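Local coordinates for protein NADPH-quinone reductase (PDB 3HA2) that probably transfers electrons from NAD(P)H to quinones by way of bound FMN, this chain being the flavodoxin-like N-terminal part of a longer protein, at residues Ile55-Pro60 against Lys71-Thr76; Leu95-Ser100 against Arg123-Phe128; Lys81-Thr84 against Ala89-Gly92. All coordinates share one frame; numbering follows the deposited sequence.

Contact 1. Residues Ile55-Pro60 against Lys71-Thr76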
ATOM      1  N   ILE A  55       7.281  17.297   3.360  1.00 21.73           N
ATOM      2  CA  ILE A  55       6.669  16.244   4.142  1.00 21.48           C
ATOM      3  C   ILE A  55       7.391  14.966   3.759  1.00 21.66           C
ATOM      4  O   ILE A  55       7.396  14.573   2.587  1.00 21.76           O
ATOM      5  CB  ILE A  55       5.140  16.071   3.831  1.00 21.58           C
ATOM      6  CG1 ILE A  55       4.380  17.423   3.704  1.00 21.03           C
ATOM      7  CG2 ILE A  55       4.490  15.121   4.844  1.00 21.70           C
ATOM      8  CD1 ILE A  55       4.435  18.352   4.929  1.00 21.29           C
ATOM      9  N   ILE A  56       8.010  14.333   4.743  1.00 21.95           N
ATOM     10  CA  ILE A  56       8.733  13.100   4.504  1.00 22.55           C
ATOM     11  C   ILE A  56       8.021  11.952   5.207  1.00 22.51           C
ATOM     12  O   ILE A  56       7.715  12.032   6.396  1.00 22.57           O
ATOM     13  CB  ILE A  56      10.184  13.234   4.975  1.00 22.56           C
ATOM     14  CG1 ILE A  56      10.938  14.185   4.035  1.00 23.01           C
ATOM     15  CG2 ILE A  56      10.850  11.869   5.079  1.00 23.78           C
ATOM     16  CD1 ILE A  56      12.272  14.684   4.587  1.00 24.50           C
ATOM     17  N   LEU A  57       7.736  10.893   4.467  1.00 21.78           N
ATOM     18  CA  LEU A  57       7.151   9.715   5.096  1.00 21.89           C
ATOM     19  C   LEU A  57       8.261   8.711   5.285  1.00 21.59           C
ATOM     20  O   LEU A  57       8.926   8.314   4.321  1.00 22.35           O
ATOM     21  CB  LEU A  57       6.062   9.110   4.228  1.00 21.52           C
ATOM     22  CG  LEU A  57       5.006  10.093   3.715  1.00 22.20           C
ATOM     23  CD1 LEU A  57       3.980   9.287   2.887  1.00 22.13           C
ATOM     24  CD2 LEU A  57       4.331  10.896   4.830  1.00 24.07           C
ATOM     25  N   GLU A  58       8.447   8.309   6.536  1.00 21.30           N
ATOM     26  CA  GLU A  58       9.582   7.479   6.943  1.00 21.70           C
ATOM     27  C   GLU A  58       9.069   6.151   7.518  1.00 22.84           C
ATOM     28  O   GLU A  58       8.435   6.108   8.599  1.00 22.62           O
ATOM     29  CB  GLU A  58      10.414   8.247   7.978  1.00 21.69           C
ATOM     30  CG  GLU A  58      11.616   7.497   8.494  1.00 23.54           C
ATOM     31  CD  GLU A  58      12.649   8.401   9.113  1.00 24.71           C
ATOM     32  OE1 GLU A  58      12.781   9.575   8.684  1.00 26.70           O
ATOM     33  OE2 GLU A  58      13.347   7.923  10.031  1.00 26.23           O
ATOM     34  N   PHE A  59       9.353   5.060   6.812  1.00 22.55           N
ATOM     35  CA  PHE A  59       8.775   3.772   7.195  1.00 22.97           C
ATOM     36  C   PHE A  59       9.587   2.574   6.702  1.00 23.17           C
ATOM     37  O   PHE A  59      10.348   2.694   5.741  1.00 23.85           O
ATOM     38  CB  PHE A  59       7.336   3.689   6.654  1.00 21.84           C
ATOM     39  CG  PHE A  59       7.223   3.862   5.136  1.00 22.87           C
ATOM     40  CD1 PHE A  59       7.050   5.127   4.554  1.00 23.38           C
ATOM     41  CD2 PHE A  59       7.299   2.752   4.294  1.00 22.57           C
ATOM     42  CE1 PHE A  59       6.956   5.280   3.155  1.00 22.71           C
ATOM     43  CE2 PHE A  59       7.195   2.894   2.894  1.00 23.31           C
ATOM     44  CZ  PHE A  59       7.019   4.162   2.328  1.00 22.62           C
ATOM     45  N   PRO A  60       9.408   1.413   7.351  1.00 24.57           N
ATOM     46  CA  PRO A  60       9.986   0.164   6.841  1.00 24.67           C
ATOM     47  C   PRO A  60       9.108  -0.449   5.758  1.00 24.84           C
ATOM     48  O   PRO A  60       7.878  -0.329   5.786  1.00 24.77           O
ATOM     49  CB  PRO A  60      10.022  -0.724   8.079  1.00 25.03           C
ATOM     50  CG  PRO A  60       8.839  -0.282   8.883  1.00 25.78           C
ATOM     51  CD  PRO A  60       8.702   1.214   8.633  1.00 23.97           C
ATOM     52  N   LYS A  71      -0.842   3.636   6.044  1.00 24.25           N
ATOM     53  CA  LYS A  71      -1.921   3.589   5.072  1.00 24.03           C
ATOM     54  C   LYS A  71      -3.200   4.125   5.718  1.00 24.03           C
ATOM     55  O   LYS A  71      -3.965   4.846   5.081  1.00 23.91           O
ATOM     56  CB  LYS A  71      -2.148   2.159   4.576  1.00 25.61           C
ATOM     57  CG  LYS A  71      -3.137   2.075   3.432  1.00 26.38           C
ATOM     58  CD  LYS A  71      -2.534   2.736   2.182  1.00 28.54           C
ATOM     59  CE  LYS A  71      -3.505   3.687   1.502  1.00 30.21           C
ATOM     60  NZ  LYS A  71      -4.786   3.062   1.047  1.00 26.11           N
ATOM     61  N   GLN A  72      -3.417   3.790   6.994  1.00 23.46           N
ATOM     62  CA  GLN A  72      -4.572   4.330   7.718  1.00 23.75           C
ATOM     63  C   GLN A  72      -4.527   5.860   7.800  1.00 23.68           C
ATOM     64  O   GLN A  72      -5.544   6.523   7.635  1.00 22.42           O
ATOM     65  CB  GLN A  72      -4.705   3.732   9.116  1.00 24.39           C
ATOM     66  CG  GLN A  72      -6.041   4.077   9.818  1.00 26.10           C
ATOM     67  CD  GLN A  72      -7.235   3.468   9.094  1.00 29.59           C
ATOM     68  OE1 GLN A  72      -7.829   4.086   8.212  1.00 32.00           O
ATOM     69  NE2 GLN A  72      -7.543   2.221   9.419  1.00 32.95           N
ATOM     70  N   TRP A  73      -3.340   6.410   8.049  1.00 22.80           N
ATOM     71  CA  TRP A  73      -3.160   7.871   8.112  1.00 22.85           C
ATOM     72  C   TRP A  73      -3.463   8.490   6.754  1.00 23.18           C
ATOM     73  O   TRP A  73      -4.154   9.505   6.669  1.00 23.27           O
ATOM     74  CB  TRP A  73      -1.721   8.139   8.561  1.00 22.61           C
ATOM     75  CG  TRP A  73      -1.265   9.565   8.725  1.00 22.69           C
ATOM     76  CD1 TRP A  73      -1.322  10.332   9.856  1.00 22.82           C
ATOM     77  CD2 TRP A  73      -0.561  10.330   7.755  1.00 20.95           C
ATOM     78  NE1 TRP A  73      -0.730  11.558   9.626  1.00 22.36           N
ATOM     79  CE2 TRP A  73      -0.272  11.587   8.336  1.00 21.69           C
ATOM     80  CE3 TRP A  73      -0.200  10.100   6.418  1.00 24.15           C
ATOM     81  CZ2 TRP A  73       0.403  12.600   7.643  1.00 21.62           C
ATOM     82  CZ3 TRP A  73       0.499  11.113   5.727  1.00 23.48           C
ATOM     83  CH2 TRP A  73       0.776  12.347   6.350  1.00 22.76           C
HETATM   84  N   MSE A  74      -2.987   7.855   5.684  1.00 23.35           N
HETATM   85  CA  MSE A  74      -3.271   8.328   4.331  1.00 24.95           C
HETATM   86  C   MSE A  74      -4.785   8.327   4.081  1.00 25.06           C
HETATM   87  O   MSE A  74      -5.332   9.308   3.592  1.00 25.26           O
HETATM   88  CB  MSE A  74      -2.570   7.449   3.278  1.00 25.04           C
HETATM   89  CG  MSE A  74      -1.058   7.492   3.330  1.00 27.41           C
HETATM   90 SE   MSE A  74      -0.408   9.169   2.552  1.00 39.68          SE
HETATM   91  CE  MSE A  74      -1.133   8.978   0.748  1.00 33.03           C
ATOM     92  N   ASP A  75      -5.447   7.222   4.445  1.00 25.40           N
ATOM     93  CA  ASP A  75      -6.884   7.020   4.182  1.00 25.51           C
ATOM     94  C   ASP A  75      -7.767   8.018   4.944  1.00 25.42           C
ATOM     95  O   ASP A  75      -8.854   8.379   4.478  1.00 25.22           O
ATOM     96  CB  ASP A  75      -7.306   5.585   4.571  1.00 25.83           C
ATOM     97  CG  ASP A  75      -6.730   4.492   3.647  1.00 28.66           C
ATOM     98  OD1 ASP A  75      -6.143   4.815   2.601  1.00 32.36           O
ATOM     99  OD2 ASP A  75      -6.884   3.294   3.992  1.00 33.22           O
ATOM    100  N   THR A  76      -7.315   8.444   6.119  1.00 24.41           N
ATOM    101  CA  THR A  76      -8.160   9.191   7.051  1.00 24.60           C
ATOM    102  C   THR A  76      -7.797  10.683   7.122  1.00 24.03           C
ATOM    103  O   THR A  76      -8.674  11.541   7.199  1.00 23.69           O
ATOM    104  CB  THR A  76      -8.105   8.542   8.464  1.00 25.57           C
ATOM    105  OG1 THR A  76      -8.383   7.131   8.359  1.00 27.65           O
ATOM    106  CG2 THR A  76      -9.141   9.136   9.362  1.00 26.19           C
TER
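Leu-57 is the residue of strand 55-60 that meets helix 71-76, through one methyl on Trp-73 and the other on Met-74. Before it in the strand, Ile-55 leans to the same side of the sheet but packs on Leu-49 of helix 42-50, while Ile-56 turns to the other face and touches Val-98. The backbone of Leu-57 stays far from the helix: its CA is 10.5 Å from CA of Met-74, so the side chains fill the interval. With CG beside its own backbone N (chi1 -50°), the methyls of Leu-57 part between Trp-73 and Met-74. CD2 lies 3.9 Å from CZ3 of Trp-73 and nearly as close to CH2, meeting the six-membered ring at a slant. CD1 faces the selenium of Met-74, a selenomethionine, with CD1 and SE 4.4 Å apart, a looser touch. Trp-73 has CG anti to the backbone N (chi1 -179°), and the six-membered part of its indole meets Leu-57; its NE1 donates to Glu-45, and Phe-40 stacks on it edge-to-face, so a hydrogen bond and a ring contact help to hold the indole in this orientation. Further along, Glu-58 is on the opposite face, bonded through OE1 to Tyr-160, and Phe-59 packs on Ile-97 of the next strand. On the side of the helix facing the second subunit, Lys-71 NZ forms a salt bridge of 2.7 Å with OD1 of Asp-75, using that oxygen's syn lone pair. NZ also reaches carbonyls of Tyr-62 and Ala-66 of the second subunit, so this side belongs to the dimer interface. Strand 54-60 leads through helix 68-77, then the short helix 80-83, to the parallel neighbouring strand 94-101, a beta-alpha-beta crossover, the repeating motif of the flavodoxin-like fold, with Leu-57 in its hydrophobic layer.

Contact 2. Residues Leu95-Ser100 against Arg123-Phe128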
ATOM      1  N   LEU A  95       6.981  16.113  -1.345  1.00 22.34           N
ATOM      2  CA  LEU A  95       6.749  14.824  -0.692  1.00 21.98           C
ATOM      3  C   LEU A  95       8.022  14.008  -0.841  1.00 21.82           C
ATOM      4  O   LEU A  95       8.491  13.811  -1.960  1.00 21.93           O
ATOM      5  CB  LEU A  95       5.600  14.059  -1.337  1.00 22.00           C
ATOM      6  CG  LEU A  95       5.300  12.702  -0.672  1.00 22.71           C
ATOM      7  CD1 LEU A  95       4.813  12.879   0.808  1.00 23.18           C
ATOM      8  CD2 LEU A  95       4.293  11.867  -1.479  1.00 23.05           C
ATOM      9  N   GLY A  96       8.560  13.547   0.283  1.00 21.19           N
ATOM     10  CA  GLY A  96       9.734  12.670   0.294  1.00 21.58           C
ATOM     11  C   GLY A  96       9.403  11.353   0.970  1.00 22.21           C
ATOM     12  O   GLY A  96       8.443  11.249   1.752  1.00 22.30           O
ATOM     13  N   ILE A  97      10.213  10.348   0.679  1.00 22.60           N
ATOM     14  CA  ILE A  97      10.026   9.005   1.209  1.00 22.48           C
ATOM     15  C   ILE A  97      11.371   8.519   1.712  1.00 22.51           C
ATOM     16  O   ILE A  97      12.358   8.499   0.951  1.00 23.12           O
ATOM     17  CB  ILE A  97       9.518   8.039   0.091  1.00 22.55           C
ATOM     18  CG1 ILE A  97       8.176   8.521  -0.496  1.00 23.06           C
ATOM     19  CG2 ILE A  97       9.475   6.573   0.619  1.00 24.57           C
ATOM     20  CD1 ILE A  97       7.003   8.475   0.461  1.00 26.30           C
ATOM     21  N   VAL A  98      11.439   8.167   2.995  1.00 22.04           N
ATOM     22  CA  VAL A  98      12.619   7.472   3.540  1.00 22.70           C
ATOM     23  C   VAL A  98      12.168   6.048   3.866  1.00 23.27           C
ATOM     24  O   VAL A  98      11.516   5.827   4.886  1.00 22.96           O
ATOM     25  CB  VAL A  98      13.191   8.185   4.787  1.00 22.67           C
ATOM     26  CG1 VAL A  98      14.425   7.407   5.356  1.00 23.15           C
ATOM     27  CG2 VAL A  98      13.599   9.628   4.412  1.00 23.26           C
ATOM     28  N   VAL A  99      12.480   5.100   2.973  1.00 23.15           N
ATOM     29  CA  VAL A  99      11.973   3.731   3.093  1.00 22.79           C
ATOM     30  C   VAL A  99      13.099   2.764   3.413  1.00 23.58           C
ATOM     31  O   VAL A  99      14.106   2.727   2.717  1.00 22.86           O
ATOM     32  CB  VAL A  99      11.158   3.285   1.821  1.00 22.10           C
ATOM     33  CG1 VAL A  99      11.984   3.444   0.512  1.00 22.41           C
ATOM     34  CG2 VAL A  99      10.647   1.863   1.988  1.00 22.07           C
ATOM     35  N   SER A 100      12.951   2.016   4.501  1.00 24.18           N
ATOM     36  CA  SER A 100      14.027   1.132   4.918  1.00 26.13           C
ATOM     37  C   SER A 100      13.652  -0.317   4.615  1.00 26.52           C
ATOM     38  O   SER A 100      12.460  -0.687   4.649  1.00 26.06           O
ATOM     39  CB  SER A 100      14.380   1.363   6.393  1.00 26.18           C
ATOM     40  OG  SER A 100      13.273   1.076   7.208  1.00 31.53           O
ATOM     41  N   ARG A 123       5.256   3.676  -6.455  1.00 24.91           N
ATOM     42  CA  ARG A 123       4.377   4.370  -7.401  1.00 25.79           C
ATOM     43  C   ARG A 123       3.083   4.925  -6.771  1.00 24.82           C
ATOM     44  O   ARG A 123       2.663   6.006  -7.152  1.00 25.30           O
ATOM     45  CB  ARG A 123       4.022   3.491  -8.617  1.00 25.71           C
ATOM     46  CG  ARG A 123       3.709   4.341  -9.864  1.00 29.07           C
ATOM     47  CD  ARG A 123       4.969   5.048 -10.349  1.00 31.10           C
ATOM     48  NE  ARG A 123       5.757   4.156 -11.175  1.00 33.27           N
ATOM     49  CZ  ARG A 123       7.037   4.319 -11.512  1.00 30.10           C
ATOM     50  NH1 ARG A 123       7.763   5.364 -11.097  1.00 26.93           N
ATOM     51  NH2 ARG A 123       7.598   3.395 -12.278  1.00 30.23           N
ATOM     52  N   PRO A 124       2.433   4.187  -5.838  1.00 25.12           N
ATOM     53  CA  PRO A 124       1.241   4.830  -5.255  1.00 24.89           C
ATOM     54  C   PRO A 124       1.508   6.180  -4.601  1.00 24.08           C
ATOM     55  O   PRO A 124       0.629   7.037  -4.623  1.00 24.19           O
ATOM     56  CB  PRO A 124       0.749   3.813  -4.213  1.00 25.12           C
ATOM     57  CG  PRO A 124       1.314   2.514  -4.648  1.00 25.95           C
ATOM     58  CD  PRO A 124       2.639   2.832  -5.295  1.00 25.30           C
ATOM     59  N   PHE A 125       2.700   6.384  -4.030  1.00 24.45           N
ATOM     60  CA  PHE A 125       3.018   7.693  -3.415  1.00 24.12           C
ATOM     61  C   PHE A 125       3.281   8.748  -4.466  1.00 24.22           C
ATOM     62  O   PHE A 125       2.943   9.917  -4.296  1.00 23.22           O
ATOM     63  CB  PHE A 125       4.209   7.572  -2.462  1.00 25.75           C
ATOM     64  CG  PHE A 125       3.892   6.816  -1.210  1.00 26.14           C
ATOM     65  CD1 PHE A 125       3.098   7.390  -0.220  1.00 29.44           C
ATOM     66  CD2 PHE A 125       4.356   5.521  -1.031  1.00 28.96           C
ATOM     67  CE1 PHE A 125       2.785   6.687   0.926  1.00 29.80           C
ATOM     68  CE2 PHE A 125       4.064   4.821   0.133  1.00 29.35           C
ATOM     69  CZ  PHE A 125       3.277   5.396   1.099  1.00 29.97           C
ATOM     70  N   GLU A 126       3.915   8.332  -5.557  1.00 24.00           N
ATOM     71  CA  GLU A 126       4.136   9.244  -6.670  1.00 23.70           C
ATOM     72  C   GLU A 126       2.792   9.697  -7.244  1.00 23.28           C
ATOM     73  O   GLU A 126       2.598  10.881  -7.520  1.00 23.52           O
ATOM     74  CB  GLU A 126       5.006   8.565  -7.730  1.00 23.75           C
ATOM     75  CG  GLU A 126       5.446   9.470  -8.880  1.00 24.12           C
ATOM     76  CD  GLU A 126       6.477   8.780  -9.793  1.00 24.69           C
ATOM     77  OE1 GLU A 126       6.945   7.661  -9.472  1.00 25.80           O
ATOM     78  OE2 GLU A 126       6.817   9.361 -10.848  1.00 24.51           O
ATOM     79  N   ALA A 127       1.870   8.757  -7.422  1.00 23.86           N
ATOM     80  CA  ALA A 127       0.536   9.099  -7.927  1.00 23.39           C
ATOM     81  C   ALA A 127      -0.230  10.019  -6.958  1.00 22.92           C
ATOM     82  O   ALA A 127      -0.940  10.939  -7.384  1.00 23.72           O
ATOM     83  CB  ALA A 127      -0.260   7.828  -8.231  1.00 23.93           C
ATOM     84  N   PHE A 128      -0.082   9.779  -5.662  1.00 23.00           N
ATOM     85  CA  PHE A 128      -0.638  10.687  -4.651  1.00 23.22           C
ATOM     86  C   PHE A 128      -0.095  12.108  -4.798  1.00 22.52           C
ATOM     87  O   PHE A 128      -0.843  13.086  -4.804  1.00 21.72           O
ATOM     88  CB  PHE A 128      -0.357  10.172  -3.233  1.00 24.01           C
ATOM     89  CG  PHE A 128      -0.830  11.109  -2.148  1.00 25.68           C
ATOM     90  CD1 PHE A 128      -2.158  11.119  -1.748  1.00 27.73           C
ATOM     91  CD2 PHE A 128       0.057  11.988  -1.531  1.00 27.21           C
ATOM     92  CE1 PHE A 128      -2.602  11.991  -0.743  1.00 28.35           C
ATOM     93  CE2 PHE A 128      -0.387  12.856  -0.531  1.00 27.44           C
ATOM     94  CZ  PHE A 128      -1.702  12.849  -0.145  1.00 26.75           C
TER
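Leu-95 and Phe-125 are the residues whose CA atoms come nearest each other, 8.5 Å apart, where strand 95-100 lies against helix 123-128. The two segments run almost antiparallel, at 165°, with their axes 9.7 Å apart at the nearest point. Ile-97 brings its CD1 over one face of the Phe-125 ring as a CH-pi contact: the methyl is 4.2 Å from the ring centroid and 22° off the normal, displaced toward the rim nearest CG. The two side chains cross at about a right angle, and the terminal CD1 makes the contact. Leu-95, two residues back on the same face of the strand, is extended at its first torsion (chi1 -179°), and its CD2 touches both aromatic residues. That methyl sits 3.7 Å from the carbonyl O of Phe-125 and meets Phe-128 at the ring edge, CD2 to CD2 4.2 Å, near the plane of the ring. Phe-125 also packs on Leu-57 and Leu-70, and Phe-128 takes an edge-to-face partner, Trp-63 of the second subunit. On the far side of the helix, Arg-123 NH1 bonds OE1 of Glu-126 at 2.9 Å, with the carboxylate oxygen lying in the guanidinium plane; this pair packs on Phe-116 of the second subunit. The helix is thus wedged between sheet and dimer partner. It connects strand 94-101 to the parallel edge strand 135-143, the last beta-alpha-beta unit of the flavodoxin-like sheet.

Contact 3. Residues Lys81-Thr84 against Ala89-Gly92. With SO4 (sulfate ion), chain D.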
ATOM      1  N   LYS A  81     -11.787  16.392   0.705  1.00 26.86           N
ATOM      2  CA  LYS A  81     -12.017  17.795   1.088  1.00 27.68           C
ATOM      3  C   LYS A  81     -10.709  18.541   1.365  1.00 26.49           C
ATOM      4  O   LYS A  81     -10.561  19.710   1.015  1.00 26.37           O
ATOM      5  CB  LYS A  81     -12.918  17.854   2.335  1.00 27.17           C
ATOM      6  CG  LYS A  81     -13.512  19.233   2.671  1.00 31.00           C
ATOM      7  CD  LYS A  81     -13.938  19.302   4.151  1.00 30.39           C
ATOM      8  CE  LYS A  81     -15.050  20.306   4.429  1.00 34.41           C
ATOM      9  NZ  LYS A  81     -15.074  21.525   3.558  1.00 37.37           N
ATOM     10  N   PHE A  82      -9.763  17.856   1.991  1.00 25.23           N
ATOM     11  CA  PHE A  82      -8.508  18.483   2.412  1.00 24.41           C
ATOM     12  C   PHE A  82      -7.452  18.441   1.299  1.00 24.49           C
ATOM     13  O   PHE A  82      -6.918  19.484   0.887  1.00 24.25           O
ATOM     14  CB  PHE A  82      -8.014  17.792   3.691  1.00 23.74           C
ATOM     15  CG  PHE A  82      -6.705  18.318   4.219  1.00 22.26           C
ATOM     16  CD1 PHE A  82      -6.641  19.535   4.889  1.00 21.96           C
ATOM     17  CD2 PHE A  82      -5.542  17.562   4.098  1.00 22.09           C
ATOM     18  CE1 PHE A  82      -5.430  20.022   5.395  1.00 21.41           C
ATOM     19  CE2 PHE A  82      -4.318  18.040   4.594  1.00 21.69           C
ATOM     20  CZ  PHE A  82      -4.265  19.258   5.259  1.00 23.13           C
ATOM     21  N   ALA A  83      -7.185  17.238   0.798  1.00 23.79           N
ATOM     22  CA  ALA A  83      -6.067  16.993  -0.109  1.00 24.34           C
ATOM     23  C   ALA A  83      -6.377  17.321  -1.560  1.00 24.62           C
ATOM     24  O   ALA A  83      -5.465  17.611  -2.334  1.00 24.54           O
ATOM     25  CB  ALA A  83      -5.590  15.557   0.027  1.00 24.38           C
ATOM     26  N   THR A  84      -7.662  17.271  -1.924  1.00 25.53           N
ATOM     27  CA  THR A  84      -8.118  17.683  -3.266  1.00 26.26           C
ATOM     28  C   THR A  84      -9.314  18.633  -3.124  1.00 26.94           C
ATOM     29  O   THR A  84      -9.195  19.670  -2.475  1.00 26.36           O
ATOM     30  CB  THR A  84      -8.405  16.452  -4.175  1.00 26.46           C
ATOM     31  OG1 THR A  84      -9.370  15.593  -3.558  1.00 26.10           O
ATOM     32  CG2 THR A  84      -7.100  15.644  -4.413  1.00 26.62           C
ATOM     33  N   ALA A  89      -4.841  21.244  -0.199  1.00 24.11           N
ATOM     34  CA  ALA A  89      -4.073  21.808   0.906  1.00 24.07           C
ATOM     35  C   ALA A  89      -2.570  21.627   0.730  1.00 23.85           C
ATOM     36  O   ALA A  89      -1.777  22.447   1.212  1.00 24.42           O
ATOM     37  CB  ALA A  89      -4.526  21.195   2.226  1.00 23.58           C
ATOM     38  N   LEU A  90      -2.196  20.570   0.013  1.00 23.49           N
ATOM     39  CA  LEU A  90      -0.791  20.183  -0.141  1.00 23.52           C
ATOM     40  C   LEU A  90      -0.106  20.771  -1.358  1.00 23.48           C
ATOM     41  O   LEU A  90       1.086  20.530  -1.563  1.00 22.89           O
ATOM     42  CB  LEU A  90      -0.669  18.653  -0.158  1.00 23.71           C
ATOM     43  CG  LEU A  90      -1.405  17.945   0.993  1.00 25.55           C
ATOM     44  CD1 LEU A  90      -1.436  16.451   0.750  1.00 27.82           C
ATOM     45  CD2 LEU A  90      -0.769  18.259   2.343  1.00 26.64           C
ATOM     46  N   GLU A  91      -0.832  21.567  -2.148  1.00 22.91           N
ATOM     47  CA  GLU A  91      -0.291  22.059  -3.423  1.00 23.66           C
ATOM     48  C   GLU A  91       1.016  22.813  -3.225  1.00 22.88           C
ATOM     49  O   GLU A  91       1.076  23.736  -2.421  1.00 23.01           O
ATOM     50  CB  GLU A  91      -1.294  22.976  -4.133  1.00 22.69           C
ATOM     51  CG  GLU A  91      -0.793  23.463  -5.494  1.00 23.82           C
ATOM     52  CD  GLU A  91      -1.830  24.270  -6.254  1.00 26.04           C
ATOM     53  OE1 GLU A  91      -2.905  24.586  -5.679  1.00 27.35           O
ATOM     54  OE2 GLU A  91      -1.563  24.583  -7.434  1.00 28.93           O
ATOM     55  N   GLY A  92       2.057  22.420  -3.957  1.00 23.20           N
ATOM     56  CA  GLY A  92       3.356  23.095  -3.866  1.00 23.15           C
ATOM     57  C   GLY A  92       4.302  22.565  -2.791  1.00 22.78           C
ATOM     58  O   GLY A  92       5.482  22.949  -2.759  1.00 23.78           O
TER
HETATM   59  S   SO4 D 179     -13.930  12.989   2.235  1.00 56.95           S
HETATM   60  O1  SO4 D 179     -15.112  12.526   1.496  1.00 56.07           O
HETATM   61  O2  SO4 D 179     -14.100  12.652   3.654  1.00 55.66           O
HETATM   62  O3  SO4 D 179     -12.745  12.268   1.747  1.00 55.55           O
HETATM   63  O4  SO4 D 179     -13.777  14.447   2.067  1.00 52.01           O
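One face of the Phe-82 ring carries the methyl of Ala-89, whose CB stands 3.6 Å from the ring centroid and 16° off the normal, a close CH-pi contact shifted toward CE1 and CZ. Leu-90 touches the same ring obliquely, its CD2 4.2 Å from Phe-82 CE2, and its other methyl, CD1, reaches CB of Ala-83 at 4.3 Å. Gln-46, Leu-49 and Leu-50 of helix 42-50 also pack on the ring. A chi1 of 179° sets the Phe-82 ring on the side turned from its own N, where it lies beside the returning loop. The same two residues, Phe-82 and Ala-89, are also joined through the backbone: Ala-89 N donates to the carbonyl O of Phe-82 over 2.9 Å, nearly straight at 162° and lying in the carbonyl plane. Ala-89 is thus held by a backbone bond and a methyl-ring contact. Replacing Phe-82 by an alanine would probably leave the Ala-89 methyl without its aromatic partner and open a gap against helix 42-50, although the backbone bond could remain. At the other end of the short helix, Lys-81 N donates to O4 of a sulfate ion at 3.1 Å, and Thr-80 N binds the same ion. These backbone amides at the helix N-terminal end take up an anion, probably from the crystallisation liquor, where the helix dipole is likely to favour negative charge. The contact's own chemistry is mainly apolar: methyl and leucine packing on a ring, with one straight backbone bond that ties the loop back onto the helix.

Overall arrangement
Contacts 1 and 2 lie side by side, their centres about 9 Å apart, because strands 54-60 and 94-101 are parallel neighbours in the five-stranded sheet, joined by backbone bonds of Ile-55 and Leu-57 to Gly-96. Their helices, 68-77 and 123-131, cover the same face and meet at Met-74 and Phe-128. Contact 3 comes between them along the chain, between helix 68-77 and strand 94-101, its centre farther out, about 15 Å from that of contact 1 and 16 Å from that of contact 2, which it touches through Leu-90 and Phe-128. All three reach the second subunit: the connections on this side of the sheet pack on both flavodoxin-like core and dimer partner.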